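Local structure of hypothetical protein Rv0793 (Mycobacterium tuberculosis, 1Y0H) at residues S20-L25 with G51-F56; A24-M29 with Y42-S47; L55-R60 with D66-S71. The protein is a putative homodimeric monooxygenase that might take part in antibiotic biosynthesis or scavenge reactive oxygen species and so help the bacterium evade host defences. All blocks are in the same frame, centred on the assembly; numbering follows the deposited sequence.

Contact 1: residues S20-L25 with G51-F56; sequences SALRAL and GELVLF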
loop_
_atom_site.group_PDB
_atom_site.type_symbol
_atom_site.label_atom_id
_atom_site.label_comp_id
_atom_site.label_asym_id
_atom_site.label_seq_id
_atom_site.Cartn_x
_atom_site.Cartn_y
_atom_site.Cartn_z
ATOM N N SER A 20 -20.008 -5.770 5.854
ATOM C CA SER A 20 -20.015 -5.286 7.244
ATOM C C SER A 20 -19.334 -6.271 8.200
ATOM O O SER A 20 -18.638 -5.858 9.118
ATOM C CB SER A 20 -21.430 -4.936 7.725
ATOM O OG SER A 20 -22.265 -6.067 7.739
ATOM N N ALA A 21 -19.490 -7.567 7.949
ATOM C CA ALA A 21 -18.799 -8.575 8.746
ATOM C C ALA A 21 -17.273 -8.494 8.582
ATOM O O ALA A 21 -16.518 -8.604 9.569
ATOM C CB ALA A 21 -19.333 -9.986 8.408
ATOM N N LEU A 22 -16.818 -8.276 7.351
ATOM C CA LEU A 22 -15.385 -8.156 7.110
ATOM C C LEU A 22 -14.855 -6.912 7.804
ATOM O O LEU A 22 -13.808 -6.961 8.454
ATOM C CB LEU A 22 -15.087 -8.086 5.617
ATOM C CG LEU A 22 -13.601 -7.875 5.277
ATOM C CD1 LEU A 22 -12.708 -9.016 5.739
ATOM C CD2 LEU A 22 -13.521 -7.637 3.785
ATOM N N ARG A 23 -15.582 -5.806 7.679
ATOM C CA ARG A 23 -15.149 -4.571 8.334
ATOM C C ARG A 23 -14.957 -4.791 9.838
ATOM O O ARG A 23 -13.935 -4.381 10.410
ATOM C CB ARG A 23 -16.125 -3.427 8.057
ATOM C CG ARG A 23 -15.811 -2.162 8.851
ATOM C CD ARG A 23 -14.501 -1.554 8.416
ATOM N NE ARG A 23 -14.159 -0.380 9.225
ATOM C CZ ARG A 23 -14.663 0.839 9.050
ATOM N NH1 ARG A 23 -14.266 1.825 9.854
ATOM N NH2 ARG A 23 -15.538 1.087 8.078
ATOM N N ALA A 24 -15.910 -5.472 10.472
ATOM C CA ALA A 24 -15.829 -5.763 11.912
ATOM C C ALA A 24 -14.629 -6.639 12.270
ATOM O O ALA A 24 -13.963 -6.411 13.284
ATOM C CB ALA A 24 -17.110 -6.400 12.383
ATOM N N LEU A 25 -14.361 -7.634 11.425
ATOM C CA LEU A 25 -13.221 -8.529 11.610
ATOM C C LEU A 25 -11.908 -7.757 11.535
ATOM O O LEU A 25 -11.015 -7.928 12.380
ATOM C CB LEU A 25 -13.249 -9.647 10.567
ATOM C CG LEU A 25 -12.249 -10.771 10.810
ATOM C CD1 LEU A 25 -12.702 -11.656 11.968
ATOM C CD2 LEU A 25 -12.114 -11.597 9.541
ATOM N N GLY A 51 -14.962 -1.900 -4.085
ATOM C CA GLY A 51 -14.915 -3.353 -4.221
ATOM C C GLY A 51 -13.963 -4.050 -3.259
ATOM O O GLY A 51 -14.122 -5.238 -2.982
ATOM N N GLU A 52 -12.972 -3.314 -2.762
ATOM C CA GLU A 52 -11.959 -3.875 -1.868
ATOM C C GLU A 52 -11.806 -3.083 -0.584
ATOM O O GLU A 52 -11.944 -1.853 -0.570
ATOM C CB GLU A 52 -10.567 -3.850 -2.512
ATOM C CG GLU A 52 -10.356 -4.580 -3.806
ATOM C CD GLU A 52 -8.999 -4.210 -4.404
ATOM O OE1 GLU A 52 -8.023 -4.087 -3.626
ATOM O OE2 GLU A 52 -8.907 -4.009 -5.635
ATOM N N LEU A 53 -11.460 -3.795 0.483
ATOM C CA LEU A 53 -10.894 -3.166 1.656
ATOM C C LEU A 53 -9.395 -3.456 1.618
ATOM O O LEU A 53 -8.970 -4.518 1.158
ATOM C CB LEU A 53 -11.542 -3.687 2.944
ATOM C CG LEU A 53 -13.057 -3.477 3.112
ATOM C CD1 LEU A 53 -13.445 -3.813 4.538
ATOM C CD2 LEU A 53 -13.468 -2.042 2.767
ATOM N N VAL A 54 -8.593 -2.490 2.045
ATOM C CA VAL A 54 -7.139 -2.606 1.921
ATOM C C VAL A 54 -6.490 -2.217 3.236
ATOM O O VAL A 54 -6.826 -1.168 3.803
ATOM C CB VAL A 54 -6.608 -1.695 0.790
ATOM C CG1 VAL A 54 -5.078 -1.782 0.693
ATOM C CG2 VAL A 54 -7.287 -2.055 -0.560
ATOM N N LEU A 55 -5.597 -3.077 3.726
ATOM C CA LEU A 55 -4.744 -2.727 4.869
ATOM C C LEU A 55 -3.378 -2.372 4.350
ATOM O O LEU A 55 -2.827 -3.081 3.506
ATOM C CB LEU A 55 -4.609 -3.896 5.864
ATOM C CG LEU A 55 -5.776 -4.113 6.823
ATOM C CD1 LEU A 55 -5.610 -5.496 7.430
ATOM C CD2 LEU A 55 -5.829 -3.050 7.927
ATOM N N PHE A 56 -2.842 -1.253 4.832
ATOM C CA PHE A 56 -1.426 -0.986 4.656
ATOM C C PHE A 56 -0.769 -1.077 6.026
ATOM O O PHE A 56 -1.175 -0.393 6.956
ATOM C CB PHE A 56 -1.173 0.380 4.012
ATOM C CG PHE A 56 0.235 0.540 3.529
ATOM C CD1 PHE A 56 1.156 1.282 4.252
ATOM C CD2 PHE A 56 0.644 -0.078 2.365
ATOM C CE1 PHE A 56 2.478 1.412 3.805
ATOM C CE2 PHE A 56 1.966 0.043 1.908
ATOM C CZ PHE A 56 2.880 0.786 2.645
#

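Contact 2: residues A24-M29 with Y42-S47; sequences ALLDAM and YDLYES. With ACT (acetate ion), chain C.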
loop_
_atom_site.group_PDB
_atom_site.type_symbol
_atom_site.label_atom_id
_atom_site.label_comp_id
_atom_site.label_asym_id
_atom_site.label_seq_id
_atom_site.Cartn_x
_atom_site.Cartn_y
_atom_site.Cartn_z
ATOM N N ALA A 24 -15.910 -5.472 10.472
ATOM C CA ALA A 24 -15.829 -5.763 11.912
ATOM C C ALA A 24 -14.629 -6.639 12.270
ATOM O O ALA A 24 -13.963 -6.411 13.284
ATOM C CB ALA A 24 -17.110 -6.400 12.383
ATOM N N LEU A 25 -14.361 -7.634 11.425
ATOM C CA LEU A 25 -13.221 -8.529 11.610
ATOM C C LEU A 25 -11.908 -7.757 11.535
ATOM O O LEU A 25 -11.015 -7.928 12.380
ATOM C CB LEU A 25 -13.249 -9.647 10.567
ATOM C CG LEU A 25 -12.249 -10.771 10.810
ATOM C CD1 LEU A 25 -12.702 -11.656 11.968
ATOM C CD2 LEU A 25 -12.114 -11.597 9.541
ATOM N N LEU A 26 -11.790 -6.907 10.519
ATOM C CA LEU A 26 -10.578 -6.118 10.361
ATOM C C LEU A 26 -10.469 -5.039 11.441
ATOM O O LEU A 26 -9.379 -4.790 11.951
ATOM C CB LEU A 26 -10.494 -5.543 8.945
ATOM C CG LEU A 26 -10.475 -6.575 7.806
ATOM C CD1 LEU A 26 -10.309 -5.869 6.474
ATOM C CD2 LEU A 26 -9.389 -7.628 7.992
ATOM N N ASP A 27 -11.593 -4.436 11.828
ATOM C CA ASP A 27 -11.594 -3.433 12.896
ATOM C C ASP A 27 -10.966 -3.966 14.170
ATOM O O ASP A 27 -10.209 -3.255 14.838
ATOM C CB ASP A 27 -13.018 -2.969 13.233
ATOM C CG ASP A 27 -13.579 -1.952 12.240
ATOM O OD1 ASP A 27 -12.827 -1.338 11.459
ATOM O OD2 ASP A 27 -14.825 -1.749 12.255
ATOM N N ALA A 28 -11.281 -5.213 14.506
ATOM C CA ALA A 28 -10.826 -5.831 15.750
ATOM C C ALA A 28 -9.314 -6.066 15.780
ATOM O O ALA A 28 -8.740 -6.300 16.838
ATOM C CB ALA A 28 -11.567 -7.132 15.995
ATOM N N MET A 29 -8.690 -6.003 14.611
ATOM C CA MET A 29 -7.242 -6.195 14.486
ATOM C C MET A 29 -6.481 -4.921 14.802
ATOM O O MET A 29 -5.299 -4.968 15.129
ATOM C CB MET A 29 -6.894 -6.621 13.064
ATOM C CG MET A 29 -7.283 -8.069 12.737
ATOM S SD MET A 29 -6.262 -9.280 13.604
ATOM C CE MET A 29 -4.707 -9.098 12.734
ATOM N N TYR A 42 -0.614 0.641 10.920
ATOM C CA TYR A 42 -1.583 -0.364 10.484
ATOM C C TYR A 42 -2.858 0.409 10.194
ATOM O O TYR A 42 -3.565 0.807 11.117
ATOM C CB TYR A 42 -1.778 -1.364 11.622
ATOM C CG TYR A 42 -2.545 -2.624 11.308
ATOM C CD1 TYR A 42 -3.900 -2.744 11.647
ATOM C CD2 TYR A 42 -1.907 -3.727 10.731
ATOM C CE1 TYR A 42 -4.606 -3.926 11.402
ATOM C CE2 TYR A 42 -2.620 -4.919 10.484
ATOM C CZ TYR A 42 -3.962 -4.999 10.823
ATOM O OH TYR A 42 -4.658 -6.155 10.591
ATOM N N ASP A 43 -3.119 0.644 8.911
ATOM C CA ASP A 43 -4.193 1.549 8.484
ATOM C C ASP A 43 -5.148 0.867 7.506
ATOM O O ASP A 43 -4.723 0.158 6.607
ATOM C CB ASP A 43 -3.598 2.818 7.853
ATOM C CG ASP A 43 -2.761 3.613 8.836
ATOM O OD1 ASP A 43 -3.217 3.803 9.980
ATOM O OD2 ASP A 43 -1.651 4.047 8.462
ATOM N N LEU A 44 -6.440 1.129 7.681
ATOM C CA LEU A 44 -7.479 0.499 6.874
ATOM C C LEU A 44 -8.105 1.502 5.910
ATOM O O LEU A 44 -8.463 2.611 6.302
ATOM C CB LEU A 44 -8.588 -0.054 7.775
ATOM C CG LEU A 44 -9.790 -0.720 7.105
ATOM C CD1 LEU A 44 -9.406 -1.940 6.270
ATOM C CD2 LEU A 44 -10.795 -1.108 8.182
ATOM N N TYR A 45 -8.250 1.072 4.660
ATOM C CA TYR A 45 -8.846 1.873 3.595
ATOM C C TYR A 45 -9.901 1.078 2.853
ATOM O O TYR A 45 -9.942 -0.150 2.947
ATOM C CB TYR A 45 -7.783 2.254 2.564
ATOM C CG TYR A 45 -6.584 2.948 3.140
ATOM C CD1 TYR A 45 -5.499 2.220 3.641
ATOM C CD2 TYR A 45 -6.522 4.334 3.165
ATOM C CE1 TYR A 45 -4.397 2.872 4.176
ATOM C CE2 TYR A 45 -5.435 4.988 3.691
ATOM C CZ TYR A 45 -4.380 4.250 4.194
ATOM O OH TYR A 45 -3.296 4.902 4.716
ATOM N N GLU A 46 -10.745 1.781 2.101
ATOM C CA GLU A 46 -11.525 1.108 1.049
ATOM C C GLU A 46 -11.102 1.610 -0.328
ATOM O O GLU A 46 -10.720 2.764 -0.477
ATOM C CB GLU A 46 -13.039 1.262 1.252
ATOM C CG GLU A 46 -13.585 2.671 1.164
ATOM C CD GLU A 46 -15.121 2.734 1.106
ATOM O OE1 GLU A 46 -15.636 3.675 0.474
ATOM O OE2 GLU A 46 -15.816 1.866 1.692
ATOM N N SER A 47 -11.160 0.748 -1.336
ATOM C CA SER A 47 -10.785 1.178 -2.679
ATOM C C SER A 47 -11.823 2.180 -3.170
ATOM O O SER A 47 -12.985 2.117 -2.765
ATOM C CB SER A 47 -10.683 -0.009 -3.631
ATOM O OG SER A 47 -11.945 -0.609 -3.787
HETATM C C ACT C . -3.393 -8.579 8.677
HETATM O O ACT C . -2.911 -8.107 9.727
HETATM O OXT ACT C . -2.596 -8.802 7.730
HETATM C CH3 ACT C . -4.859 -8.853 8.567
#

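Contact 3: residues L55-R60 with D66-S71; sequences LFERYR and DEHRGS. With ACT (acetate ion), chain C.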
loop_
_atom_site.group_PDB
_atom_site.type_symbol
_atom_site.label_atom_id
_atom_site.label_comp_id
_atom_site.label_asym_id
_atom_site.label_seq_id
_atom_site.Cartn_x
_atom_site.Cartn_y
_atom_site.Cartn_z
ATOM N N LEU A 55 -5.597 -3.077 3.726
ATOM C CA LEU A 55 -4.744 -2.727 4.869
ATOM C C LEU A 55 -3.378 -2.372 4.350
ATOM O O LEU A 55 -2.827 -3.081 3.506
ATOM C CB LEU A 55 -4.609 -3.896 5.864
ATOM C CG LEU A 55 -5.776 -4.113 6.823
ATOM C CD1 LEU A 55 -5.610 -5.496 7.430
ATOM C CD2 LEU A 55 -5.829 -3.050 7.927
ATOM N N PHE A 56 -2.842 -1.253 4.832
ATOM C CA PHE A 56 -1.426 -0.986 4.656
ATOM C C PHE A 56 -0.769 -1.077 6.026
ATOM O O PHE A 56 -1.175 -0.393 6.956
ATOM C CB PHE A 56 -1.173 0.380 4.012
ATOM C CG PHE A 56 0.235 0.540 3.529
ATOM C CD1 PHE A 56 1.156 1.282 4.252
ATOM C CD2 PHE A 56 0.644 -0.078 2.365
ATOM C CE1 PHE A 56 2.478 1.412 3.805
ATOM C CE2 PHE A 56 1.966 0.043 1.908
ATOM C CZ PHE A 56 2.880 0.786 2.645
ATOM N N GLU A 57 0.250 -1.925 6.127
ATOM C CA GLU A 57 0.896 -2.240 7.397
ATOM C C GLU A 57 2.390 -1.997 7.279
ATOM O O GLU A 57 2.992 -2.305 6.256
ATOM C CB GLU A 57 0.687 -3.717 7.736
ATOM C CG GLU A 57 -0.706 -4.224 7.445
ATOM C CD GLU A 57 -0.853 -5.727 7.562
ATOM O OE1 GLU A 57 -0.027 -6.397 8.250
ATOM O OE2 GLU A 57 -1.830 -6.237 6.963
ATOM N N ARG A 58 2.973 -1.430 8.331
ATOM C CA ARG A 58 4.415 -1.213 8.383
ATOM C C ARG A 58 4.953 -1.753 9.697
ATOM O O ARG A 58 4.417 -1.436 10.755
ATOM C CB ARG A 58 4.723 0.285 8.318
ATOM C CG ARG A 58 4.494 0.972 6.988
ATOM C CD ARG A 58 4.878 2.445 7.193
ATOM N NE ARG A 58 4.726 3.285 6.010
ATOM C CZ ARG A 58 3.683 4.074 5.779
ATOM N NH1 ARG A 58 3.645 4.803 4.675
ATOM N NH2 ARG A 58 2.674 4.126 6.643
ATOM N N TYR A 59 6.037 -2.527 9.609
ATOM C CA TYR A 59 6.668 -3.175 10.756
ATOM C C TYR A 59 8.117 -2.746 10.839
ATOM O O TYR A 59 8.757 -2.487 9.826
ATOM C CB TYR A 59 6.530 -4.703 10.670
ATOM C CG TYR A 59 5.075 -5.090 10.698
ATOM C CD1 TYR A 59 4.386 -5.192 11.904
ATOM C CD2 TYR A 59 4.372 -5.302 9.512
ATOM C CE1 TYR A 59 3.016 -5.503 11.934
ATOM C CE2 TYR A 59 3.000 -5.613 9.535
ATOM C CZ TYR A 59 2.338 -5.700 10.753
ATOM O OH TYR A 59 0.990 -6.007 10.783
ATOM N N ARG A 60 8.625 -2.677 12.061
ATOM C CA ARG A 60 9.976 -2.198 12.297
ATOM C C ARG A 60 11.028 -3.186 11.789
ATOM O O ARG A 60 12.173 -2.809 11.563
ATOM C CB ARG A 60 10.172 -1.880 13.785
ATOM C CG ARG A 60 9.115 -0.893 14.293
ATOM C CD ARG A 60 9.515 -0.107 15.540
ATOM N NE ARG A 60 8.855 1.204 15.510
ATOM C CZ ARG A 60 7.617 1.449 15.936
ATOM N NH1 ARG A 60 6.871 0.485 16.462
ATOM N NH2 ARG A 60 7.123 2.675 15.842
ATOM N N ASP A 66 6.781 -11.398 11.651
ATOM C CA ASP A 66 6.622 -12.778 12.063
ATOM C C ASP A 66 5.905 -12.857 13.403
ATOM O O ASP A 66 5.023 -13.694 13.586
ATOM C CB ASP A 66 7.980 -13.475 12.099
ATOM C CG ASP A 66 8.602 -13.578 10.717
ATOM O OD1 ASP A 66 7.852 -13.476 9.722
ATOM O OD2 ASP A 66 9.843 -13.752 10.612
ATOM N N GLU A 67 6.256 -11.964 14.325
ATOM C CA GLU A 67 5.560 -11.905 15.625
ATOM C C GLU A 67 4.069 -11.610 15.436
ATOM O O GLU A 67 3.215 -12.211 16.094
ATOM C CB GLU A 67 6.217 -10.871 16.545
ATOM C CG GLU A 67 7.672 -11.150 16.903
ATOM C CD GLU A 67 7.853 -12.157 18.036
ATOM O OE1 GLU A 67 8.989 -12.254 18.551
ATOM O OE2 GLU A 67 6.880 -12.846 18.423
ATOM N N HIS A 68 3.757 -10.706 14.510
ATOM C CA HIS A 68 2.371 -10.335 14.224
ATOM C C HIS A 68 1.584 -11.553 13.751
ATOM O O HIS A 68 0.459 -11.790 14.185
ATOM C CB HIS A 68 2.355 -9.232 13.160
ATOM C CG HIS A 68 0.991 -8.914 12.632
ATOM N ND1 HIS A 68 -0.019 -8.418 13.428
ATOM C CD2 HIS A 68 0.475 -9.010 11.383
ATOM C CE1 HIS A 68 -1.100 -8.222 12.691
ATOM N NE2 HIS A 68 -0.826 -8.572 11.447
ATOM N N ARG A 69 2.195 -12.299 12.842
ATOM C CA ARG A 69 1.568 -13.462 12.233
ATOM C C ARG A 69 1.388 -14.632 13.196
ATOM O O ARG A 69 0.692 -15.591 12.863
ATOM C CB ARG A 69 2.366 -13.889 11.010
ATOM C CG ARG A 69 2.200 -12.938 9.848
ATOM C CD ARG A 69 3.177 -13.285 8.746
ATOM N NE ARG A 69 2.812 -12.595 7.521
ATOM C CZ ARG A 69 3.493 -12.653 6.381
ATOM N NH1 ARG A 69 4.607 -13.361 6.293
ATOM N NH2 ARG A 69 3.044 -11.986 5.326
ATOM N N GLY A 70 2.023 -14.562 14.369
ATOM C CA GLY A 70 1.844 -15.576 15.412
ATOM C C GLY A 70 0.934 -15.159 16.557
ATOM O O GLY A 70 0.711 -15.932 17.505
ATOM N N SER A 71 0.417 -13.940 16.472
ATOM C CA SER A 71 -0.346 -13.320 17.558
ATOM C C SER A 71 -1.768 -13.871 17.668
ATOM O O SER A 71 -2.327 -14.349 16.674
ATOM C CB SER A 71 -0.403 -11.808 17.362
ATOM O OG SER A 71 -1.225 -11.478 16.257
HETATM C C ACT C . -3.393 -8.579 8.677
HETATM O O ACT C . -2.911 -8.107 9.727
HETATM O OXT ACT C . -2.596 -8.802 7.730
HETATM C CH3 ACT C . -4.859 -8.853 8.567
#

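Contact 1: residues S20-L25 with G51-F56
Leu22 of the helix and Leu53 of the strand meet tip to tip, Leu22 CD2 lying 3.9 Å from Leu53 CD1, and this one apolar touch illustrates how a helix is laid on a sheet in the ferredoxin-like alpha+beta sandwich. Helix 19-35 covers one face of the antiparallel sheet, and 20-25 is its early part, held in regular helical form by Ala24 N to Ser20 O and Leu25 N to Ala21 O. The backbones are closest where Arg23 CA and Leu53 CA stand 8.0 Å apart.

Along 51-56, the chain enters from a turn at Gly51, and Glu52 turns its side chain away from the helix to a salt bridge with Arg11. Strand geometry begins at Leu53, the residue of 51-56 that 20-25 touches. Its CG is anti to the carbonyl carbon (chi1 -60°), and this lifts CD1 between two neighbouring helix residues, the branch of Leu22 on one flank and the backbone of Arg23 on the other. Arg23 therefore contributes its base; its far end leaves the contact, with NE in a salt bridge to Asp27.

With only 112 Å² buried, the join is small but well inside the protein. Val54 faces the opposite side of the sheet, where it packs on Leu94 of the second subunit. Leu55 swings back to the helical side, though beyond touching distance of 20-25, and Phe56 again faces the dimer partner, its ring stacked on the ring of Phe56 of the second subunit. The helix thus rests on a single methyl of this strand segment: Leu53 CD1 has Leu22 CG at 4.1 Å and Arg23 CA at 4.2 Å.

Contact 2: residues A24-M29 with Y42-S47
The ring of Tyr42 is the flat group that receives Met29, and it is approached in two ways. An acetate oxygen lies at its edge, in the plane of the ring, and takes a hydrogen bond from the phenol, Tyr42 OH to acetate O at 2.8 Å. Met29 comes in obliquely: its CB is 3.4 Å from Tyr42 OH and 3.9 Å from Tyr42 CE1, so the start of the methionine chain touches the phenol corner of the ring. Beyond CB that chain is bent twice, at chi2 (-70°) and chi3 (-72°), which curls the terminal methyl back to the same acetate, Met29 CE to acetate O measuring 3.6 Å. The ion probably comes from the crystallisation liquor.

Helix 24-29 and strand 42-47 run nearly antiparallel, at 158° between their directions, with 9.7 Å between their axes. This is the helix-on-sheet packing of the ferredoxin-like fold, in which helix 19-35 leads through a short connection into strand 39-47, which runs back along it in nearly the opposite direction. Leu44, Tyr45, Glu46 and Ser47 also pair in an antiparallel ladder with a strand of the second subunit, so the sheet under the helix runs on across the dimer.

Two residues along from Tyr42, Leu44 takes up the contact on the same face of the strand. Its two methyls are divided between two helix residues. Leu44 CD1 meets Leu26 CD1 at 4.0 Å, the branches crossing at about a right angle. Leu44 CD2 touches the carboxylate of Asp27, with Asp27 OD1 at 3.9 Å; that same oxygen is salt-bridged to Arg23 NE, one turn earlier on the helix.

Contact 3: residues L55-R60 with D66-S71
The rings of Tyr59 and His68 meet obliquely, centroids 5.2 Å apart and planes at 32°. The phenol oxygen does most of the touching: it stands over one face of the imidazole, offset toward the rim, where Tyr59 OH is 3.1 Å from His68 CD2.

Hydrogen bonds fix both rings from outside the pair. Tyr59 OH donates to Glu57 OE1 at 2.8 Å, meeting the carboxylate on its anti side and well out of its plane, so the two strand residues hold each other. His68 NE2 donates to acetate O at 2.7 Å with an N-H...O angle of 160°, while His68 ND1 is hydrogen-bonded to Glu36. His68 holds CG trans to its main-chain nitrogen (chi1 171°), which carries the imidazole from the helix toward the strand. Tyr42 OH is a further donor to the ion.

Other close approaches surround the acetate: Glu57 OE2 lies 2.8 Å from acetate OXT, and Leu55 CD1 makes an apolar touch with acetate CH3 at 3.6 Å. The ion, probably from the crystallisation liquor, occupies a site between sheet and helices that may correspond to a pocket.

At the turn between the helices, His68 O accepts from both Ser71 N and Ser71 OG, the latter at 2.7 Å; Ser71 is also the N-cap of helix 72-78, its OG bonded to Tyr74 N. The contact thus joins strand 53-59 to helix 62-69 close to its junction with helix 72-78, with Thr33 of helix 19-35 touching both aromatic residues.

All three contacts are buried between the sheet and its helical layer, with partly exposed rims at Arg23 in contact 1 and Asp27 in contact 2. These two share helix 19-35, which settles on adjacent strands, 53-59 and 39-47; their centres are about 5 Å apart and both use leucine methyls, to which contact 2 adds a methionine-tyrosine touch. Contact 3 sets the far half of strand 53-59 against a different helix, its centre about 17 Å from that of contact 1, and is mainly polar and aromatic. The acetate bridges contacts 2 and 3. Segments of all three contacts also reach the second subunit, in contact 3 through Phe56 and Arg58.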